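PDB 1DBW: transcriptional regulatory protein FixJ from Sinorhizobium meliloti, which switches on expression of the nitrogen-fixation regulators nifA and fixK when activated by FixL, the present chain being its receiver domain. Local coordinates for residues Val6-Asp10 with Ala36-Phe42; Met1-Thr5 with Ser119-Val123. The protein carries 2 engineered substitutions. All blocks are in the same frame, centred on the assembly; numbering follows the deposited sequence.

Interaction 1: residues Val6-Asp10 with Ala36-Phe42; sequences VHIVD and AEAFLAF
Val-9 meets the helix 36-42 with both of its methyls, one to each of two residues a helical turn apart. CG1 lies against the start of the helix, 3.6 Å from the backbone N of Ala-36, while CG2 packs 3.6 Å from CB of Phe-39 and touches the root of its ring. The small side chain of Ala-36 lets the strand come close here, and a beta-branched valine, with its two short arms, suits the narrow gap. Two residues back along the strand, His-7 faces the same way. Its CB rests 3.7 Å from CE1 of Phe-39, and its CE1 reaches CE2 of Phe-42 at 3.8 Å. The three rings form an aromatic cluster in which His-7 meets both phenylalanine rings obliquely, its plane turned 48° from that of Phe-39 and 39° from that of Phe-42. In both phenylalanines CG stands anti to the backbone N (chi1 178° in Phe-39), which places the rings against His-7. No hydrogen bond crosses the contact; ND1 of His-7 is instead bonded to NE2 of His-33, which helps to set the imidazole's rotation, and His-33 also meets Phe-39 edge-to-face. Alternation along the strand turns Asp-10, a magnesium ligand, away from this helix. Strand 5-10 is flanked by strands 29-33 and 49-54 of the CheY-like parallel sheet, and Phe-39 extends the packing to Leu-51 and to Leu-69 of helix 62-71.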
ATOM      1  N   VAL A   6       6.574   0.677  -6.328  1.00  9.61           N
ATOM      2  CA  VAL A   6       5.385   0.314  -5.554  1.00 10.39           C
ATOM      3  C   VAL A   6       5.885  -0.622  -4.437  1.00  9.80           C
ATOM      4  O   VAL A   6       6.390  -1.697  -4.719  1.00 13.08           O
ATOM      5  CB  VAL A   6       4.340  -0.466  -6.396  1.00 10.50           C
ATOM      6  CG1 VAL A   6       3.076  -0.726  -5.518  1.00 11.81           C
ATOM      7  CG2 VAL A   6       3.952   0.318  -7.633  1.00 11.45           C
ATOM      8  N   HIS A   7       5.617  -0.241  -3.181  1.00  9.61           N
ATOM      9  CA  HIS A   7       6.061  -1.019  -2.020  1.00 11.08           C
ATOM     10  C   HIS A   7       4.870  -1.755  -1.497  1.00 14.73           C
ATOM     11  O   HIS A   7       3.920  -1.093  -1.102  1.00 14.00           O
ATOM     12  CB  HIS A   7       6.610  -0.052  -0.959  1.00  9.04           C
ATOM     13  CG  HIS A   7       7.910   0.564  -1.376  1.00 11.08           C
ATOM     14  ND1 HIS A   7       9.118  -0.075  -1.176  1.00 13.41           N
ATOM     15  CD2 HIS A   7       8.189   1.696  -2.069  1.00 14.50           C
ATOM     16  CE1 HIS A   7      10.083   0.624  -1.740  1.00 10.71           C
ATOM     17  NE2 HIS A   7       9.549   1.705  -2.294  1.00 11.95           N
ATOM     18  N   ILE A   8       4.899  -3.098  -1.588  1.00 11.57           N
ATOM     19  CA  ILE A   8       3.756  -3.900  -1.168  1.00 12.36           C
ATOM     20  C   ILE A   8       4.011  -4.516   0.188  1.00 15.80           C
ATOM     21  O   ILE A   8       4.994  -5.222   0.401  1.00 15.25           O
ATOM     22  CB  ILE A   8       3.459  -5.023  -2.137  1.00 14.54           C
ATOM     23  CG1 ILE A   8       3.360  -4.499  -3.591  1.00 19.43           C
ATOM     24  CG2 ILE A   8       2.168  -5.710  -1.722  1.00 16.36           C
ATOM     25  CD1 ILE A   8       2.135  -3.717  -3.852  1.00 26.66           C
ATOM     26  N   VAL A   9       3.096  -4.266   1.109  1.00 15.64           N
ATOM     27  CA  VAL A   9       3.251  -4.790   2.452  1.00 18.94           C
ATOM     28  C   VAL A   9       2.038  -5.690   2.613  1.00 23.31           C
ATOM     29  O   VAL A   9       0.920  -5.223   2.605  1.00 18.48           O
ATOM     30  CB  VAL A   9       3.279  -3.622   3.500  1.00 19.19           C
ATOM     31  CG1 VAL A   9       3.541  -4.148   4.886  1.00 25.41           C
ATOM     32  CG2 VAL A   9       4.385  -2.670   3.166  1.00 18.69           C
ATOM     33  N   ASP A  10       2.254  -6.998   2.556  1.00 26.35           N
ATOM     34  CA  ASP A  10       1.125  -7.932   2.681  1.00 37.93           C
ATOM     35  C   ASP A  10       1.467  -9.041   3.667  1.00 41.53           C
ATOM     36  O   ASP A  10       2.522  -9.676   3.568  1.00 39.45           O
ATOM     37  CB  ASP A  10       0.751  -8.501   1.304  1.00 38.79           C
ATOM     38  CG  ASP A  10      -0.630  -9.180   1.273  1.00 44.83           C
ATOM     39  OD1 ASP A  10      -1.142  -9.654   2.318  1.00 47.77           O
ATOM     40  OD2 ASP A  10      -1.208  -9.244   0.168  1.00 45.02           O
ATOM     41  N   ALA A  36       4.820  -5.233   8.087  1.00 22.19           N
ATOM     42  CA  ALA A  36       4.602  -3.822   8.340  1.00 19.72           C
ATOM     43  C   ALA A  36       5.851  -3.254   9.032  1.00 23.02           C
ATOM     44  O   ALA A  36       6.305  -2.152   8.706  1.00 19.37           O
ATOM     45  CB  ALA A  36       3.381  -3.631   9.220  1.00 19.93           C
ATOM     46  N   GLU A  37       6.400  -4.015   9.983  1.00 21.11           N
ATOM     47  CA  GLU A  37       7.592  -3.601  10.719  1.00 23.13           C
ATOM     48  C   GLU A  37       8.784  -3.402   9.807  1.00 17.99           C
ATOM     49  O   GLU A  37       9.546  -2.449   9.971  1.00 18.32           O
ATOM     50  CB  GLU A  37       7.955  -4.630  11.812  1.00 29.89           C
ATOM     51  CG  GLU A  37       6.792  -5.013  12.729  1.00 38.93           C
ATOM     52  CD  GLU A  37       5.950  -6.170  12.185  1.00 45.01           C
ATOM     53  OE1 GLU A  37       4.807  -5.927  11.730  1.00 42.75           O
ATOM     54  OE2 GLU A  37       6.433  -7.333  12.226  1.00 49.72           O
ATOM     55  N   ALA A  38       8.973  -4.341   8.886  1.00 17.59           N
ATOM     56  CA  ALA A  38      10.068  -4.286   7.937  1.00 21.79           C
ATOM     57  C   ALA A  38       9.918  -3.032   7.085  1.00 18.30           C
ATOM     58  O   ALA A  38      10.903  -2.328   6.837  1.00 19.25           O
ATOM     59  CB  ALA A  38      10.066  -5.529   7.053  1.00 21.14           C
ATOM     60  N   PHE A  39       8.689  -2.744   6.661  1.00 19.23           N
ATOM     61  CA  PHE A  39       8.496  -1.559   5.840  1.00 16.87           C
ATOM     62  C   PHE A  39       8.779  -0.273   6.602  1.00 16.77           C
ATOM     63  O   PHE A  39       9.419   0.642   6.067  1.00 17.62           O
ATOM     64  CB  PHE A  39       7.116  -1.509   5.191  1.00 15.78           C
ATOM     65  CG  PHE A  39       6.897  -0.262   4.388  1.00 14.33           C
ATOM     66  CD1 PHE A  39       7.526  -0.109   3.154  1.00 15.96           C
ATOM     67  CD2 PHE A  39       6.165   0.790   4.901  1.00 17.03           C
ATOM     68  CE1 PHE A  39       7.444   1.068   2.466  1.00 12.88           C
ATOM     69  CE2 PHE A  39       6.075   1.977   4.220  1.00 15.47           C
ATOM     70  CZ  PHE A  39       6.720   2.121   2.997  1.00 16.01           C
ATOM     71  N   LEU A  40       8.308  -0.189   7.844  1.00 16.42           N
ATOM     72  CA  LEU A  40       8.559   0.996   8.651  1.00 17.10           C
ATOM     73  C   LEU A  40      10.061   1.244   8.838  1.00 18.65           C
ATOM     74  O   LEU A  40      10.503   2.381   8.881  1.00 17.77           O
ATOM     75  CB  LEU A  40       7.881   0.843  10.013  1.00 18.71           C
ATOM     76  CG  LEU A  40       6.423   1.265  10.055  1.00 22.80           C
ATOM     77  CD1 LEU A  40       5.784   0.677  11.293  1.00 22.23           C
ATOM     78  CD2 LEU A  40       6.329   2.793  10.090  1.00 22.39           C
ATOM     79  N   ALA A  41      10.844   0.173   8.952  1.00 16.02           N
ATOM     80  CA  ALA A  41      12.279   0.300   9.132  1.00 17.97           C
ATOM     81  C   ALA A  41      12.943   0.827   7.866  1.00 18.07           C
ATOM     82  O   ALA A  41      13.920   1.595   7.921  1.00 20.03           O
ATOM     83  CB  ALA A  41      12.891  -1.057   9.556  1.00 17.28           C
ATOM     84  N   PHE A  42      12.371   0.454   6.729  1.00 18.37           N
ATOM     85  CA  PHE A  42      12.874   0.869   5.426  1.00 17.40           C
ATOM     86  C   PHE A  42      12.344   2.236   4.970  1.00 14.39           C
ATOM     87  O   PHE A  42      13.026   2.954   4.235  1.00 14.50           O
ATOM     88  CB  PHE A  42      12.458  -0.191   4.375  1.00 18.63           C
ATOM     89  CG  PHE A  42      13.050   0.029   3.007  1.00 17.41           C
ATOM     90  CD1 PHE A  42      14.358  -0.363   2.747  1.00 19.94           C
ATOM     91  CD2 PHE A  42      12.323   0.680   2.004  1.00 16.83           C
ATOM     92  CE1 PHE A  42      14.955  -0.111   1.518  1.00 18.47           C
ATOM     93  CE2 PHE A  42      12.907   0.940   0.760  1.00 16.74           C
ATOM     94  CZ  PHE A  42      14.227   0.544   0.521  1.00 16.32           C
TER

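Interaction 2: residues Met1-Thr5 with Ser119-Val123. Engineered in segment 1-5: Gln-2 (natural residue Thr).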
ATOM      1  N   MET A   1       9.103   9.890 -18.144  1.00 20.59           N
ATOM      2  CA  MET A   1       8.238   8.976 -17.332  1.00 23.23           C
ATOM      3  C   MET A   1       8.794   8.947 -15.918  1.00 19.92           C
ATOM      4  O   MET A   1       9.994   9.032 -15.735  1.00 24.98           O
ATOM      5  CB  MET A   1       8.275   7.578 -17.943  1.00 18.73           C
ATOM      6  CG  MET A   1       7.848   7.571 -19.416  1.00 22.46           C
ATOM      7  SD  MET A   1       7.967   5.999 -20.220  1.00 23.06           S
ATOM      8  CE  MET A   1       6.313   5.375 -19.843  1.00 21.69           C
ATOM      9  N   GLN A   2       7.930   8.861 -14.915  1.00 23.94           N
ATOM     10  CA  GLN A   2       8.420   8.855 -13.536  1.00 22.94           C
ATOM     11  C   GLN A   2       8.845   7.458 -13.094  1.00 19.26           C
ATOM     12  O   GLN A   2       8.096   6.520 -13.231  1.00 22.75           O
ATOM     13  CB  GLN A   2       7.361   9.443 -12.579  1.00 26.51           C
ATOM     14  CG  GLN A   2       7.713   9.264 -11.109  1.00 34.96           C
ATOM     15  CD  GLN A   2       6.877  10.114 -10.165  1.00 37.03           C
ATOM     16  OE1 GLN A   2       7.433  10.799  -9.314  1.00 40.27           O
ATOM     17  NE2 GLN A   2       5.542  10.051 -10.285  1.00 31.78           N
ATOM     18  N   ASP A   3      10.063   7.331 -12.573  1.00 18.92           N
ATOM     19  CA  ASP A   3      10.586   6.039 -12.104  1.00 15.94           C
ATOM     20  C   ASP A   3      10.237   5.828 -10.624  1.00 20.65           C
ATOM     21  O   ASP A   3      11.101   5.984  -9.748  1.00 29.08           O
ATOM     22  CB  ASP A   3      12.126   5.991 -12.247  1.00 17.97           C
ATOM     23  CG  ASP A   3      12.719   4.646 -11.840  1.00 18.16           C
ATOM     24  OD1 ASP A   3      11.983   3.635 -11.788  1.00 22.29           O
ATOM     25  OD2 ASP A   3      13.922   4.586 -11.510  1.00 20.21           O
ATOM     26  N   TYR A   4       9.017   5.424 -10.320  1.00 16.75           N
ATOM     27  CA  TYR A   4       8.688   5.220  -8.909  1.00 13.19           C
ATOM     28  C   TYR A   4       8.554   3.743  -8.595  1.00 11.10           C
ATOM     29  O   TYR A   4       8.471   2.916  -9.496  1.00 12.31           O
ATOM     30  CB  TYR A   4       7.398   5.959  -8.556  1.00 14.65           C
ATOM     31  CG  TYR A   4       6.183   5.452  -9.330  1.00 13.90           C
ATOM     32  CD1 TYR A   4       5.842   5.975 -10.580  1.00 14.87           C
ATOM     33  CD2 TYR A   4       5.336   4.491  -8.763  1.00 14.60           C
ATOM     34  CE1 TYR A   4       4.676   5.575 -11.242  1.00 16.16           C
ATOM     35  CE2 TYR A   4       4.176   4.072  -9.418  1.00 14.16           C
ATOM     36  CZ  TYR A   4       3.851   4.627 -10.654  1.00 14.24           C
ATOM     37  OH  TYR A   4       2.671   4.279 -11.255  1.00 16.22           O
ATOM     38  N   THR A   5       8.584   3.409  -7.312  1.00  9.42           N
ATOM     39  CA  THR A   5       8.491   2.029  -6.891  1.00  9.89           C
ATOM     40  C   THR A   5       7.246   1.800  -6.066  1.00 11.04           C
ATOM     41  O   THR A   5       6.863   2.684  -5.296  1.00 11.41           O
ATOM     42  CB  THR A   5       9.723   1.672  -6.011  1.00 11.65           C
ATOM     43  OG1 THR A   5      10.908   1.836  -6.815  1.00 14.76           O
ATOM     44  CG2 THR A   5       9.665   0.208  -5.529  1.00 15.38           C
ATOM     45  N   SER A 119       0.673   7.780  -7.472  1.00 13.38           N
ATOM     46  CA  SER A 119       2.015   8.172  -7.919  1.00 17.21           C
ATOM     47  C   SER A 119       2.042   9.641  -8.328  1.00 20.94           C
ATOM     48  O   SER A 119       3.100  10.263  -8.353  1.00 20.91           O
ATOM     49  CB  SER A 119       2.471   7.310  -9.104  1.00 15.88           C
ATOM     50  OG  SER A 119       1.799   7.711 -10.298  1.00 15.70           O
ATOM     51  N   GLU A 120       0.876  10.185  -8.655  1.00 21.74           N
ATOM     52  CA  GLU A 120       0.772  11.584  -9.063  1.00 29.19           C
ATOM     53  C   GLU A 120       1.012  12.523  -7.875  1.00 29.11           C
ATOM     54  O   GLU A 120       1.320  13.702  -8.056  1.00 29.50           O
ATOM     55  CB  GLU A 120      -0.598  11.841  -9.694  1.00 36.00           C
ATOM     56  CG  GLU A 120      -0.560  12.193 -11.182  1.00 44.30           C
ATOM     57  CD  GLU A 120      -0.066  11.067 -12.066  1.00 48.35           C
ATOM     58  OE1 GLU A 120      -0.884  10.192 -12.426  1.00 54.33           O
ATOM     59  OE2 GLU A 120       1.134  11.071 -12.429  1.00 52.89           O
ATOM     60  N   HIS A 121       0.945  11.977  -6.664  1.00 24.61           N
ATOM     61  CA  HIS A 121       1.168  12.761  -5.458  1.00 26.10           C
ATOM     62  C   HIS A 121       2.657  12.904  -5.152  1.00 29.64           C
ATOM     63  O   HIS A 121       3.028  13.558  -4.176  1.00 30.26           O
ATOM     64  CB  HIS A 121       0.438  12.152  -4.267  1.00 27.08           C
ATOM     65  CG  HIS A 121      -1.045  12.361  -4.295  1.00 33.80           C
ATOM     66  ND1 HIS A 121      -1.915  11.471  -4.888  1.00 33.95           N
ATOM     67  CD2 HIS A 121      -1.815  13.353  -3.786  1.00 35.62           C
ATOM     68  CE1 HIS A 121      -3.155  11.901  -4.744  1.00 33.58           C
ATOM     69  NE2 HIS A 121      -3.123  13.040  -4.078  1.00 38.25           N
ATOM     70  N   LEU A 122       3.503  12.227  -5.927  1.00 28.30           N
ATOM     71  CA  LEU A 122       4.963  12.337  -5.749  1.00 28.66           C
ATOM     72  C   LEU A 122       5.455  13.559  -6.535  1.00 32.28           C
ATOM     73  O   LEU A 122       4.918  13.879  -7.604  1.00 30.67           O
ATOM     74  CB  LEU A 122       5.668  11.093  -6.304  1.00 25.47           C
ATOM     75  CG  LEU A 122       5.233   9.763  -5.673  1.00 20.21           C
ATOM     76  CD1 LEU A 122       5.805   8.579  -6.447  1.00 18.55           C
ATOM     77  CD2 LEU A 122       5.701   9.723  -4.230  1.00 16.87           C
ATOM     78  N   VAL A 123       6.489  14.223  -6.028  1.00 37.88           N
ATOM     79  CA  VAL A 123       7.030  15.388  -6.726  1.00 41.47           C
ATOM     80  C   VAL A 123       7.949  14.986  -7.889  1.00 43.85           C
ATOM     81  O   VAL A 123       8.739  14.028  -7.711  1.00 46.17           O
ATOM     82  CB  VAL A 123       7.767  16.349  -5.761  1.00 42.91           C
ATOM     83  CG1 VAL A 123       6.758  17.082  -4.873  1.00 41.16           C
ATOM     84  CG2 VAL A 123       8.778  15.580  -4.914  1.00 43.75           C
TER
HETATM   85  O   HOH W   1       3.775   8.991 -12.342  1.00 39.96           O
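Tyr-4 and Ser-119 have the nearest CA atoms, 7.4 Å apart, where the chain leading into the first strand passes a type I beta turn, Ser-119 to Leu-122, at the C-terminal end of the last helix region. The tyrosine ring lies with one face against Ser-119, whose CB sits 3.5 Å from the ring centroid and 17° off the normal, a CH-pi contact. A small side chain suits this spot because it admits the flat ring so closely, and OG of Ser-119 is held by the carbonyl of Glu-116. Tyr-4 CB also packs 3.7 Å from CD1 of Leu-122. With an alanine here the ring is gone, which would probably leave Ser-119 CB without its CH-pi partner and open a gap on that side, although the touch on Leu-122 could persist. Gln-2, an engineered residue, stretches out with CG anti to its N (chi1 171°), and its NE2 donates to Ser-119 O at 3.1 Å, from above the carbonyl plane. The turn's Leu-122 N reaches that oxygen from the opposite face. A water accepts from NE2 at 2.9 Å and donates to OG of Ser-119. The one direct hydrogen bond across the contact, bent at 139°, thus depends on the substituted residue, whereas the Tyr-4 packing that joins the ends of the modelled chain does not.

Overall arrangement
Strand 5-10 links the two contacts: interaction 2 involves the segment leading into it and interaction 1 its body, their centres 18 Å apart. Interaction 1 is buried and has no hydrogen bond across it, with aliphatic and aromatic groups sealing a helix against the central sheet, on the strand whose other side carries a magnesium ligand. Interaction 2 lies at the surface, away from that site, and mixes one direct hydrogen bond and a water bridge with apolar and CH-pi contacts. Their buried areas are nevertheless similar, 230 and 218 Å². The first joins elements close in sequence, whereas the second brings the two ends of the modelled chain side by side.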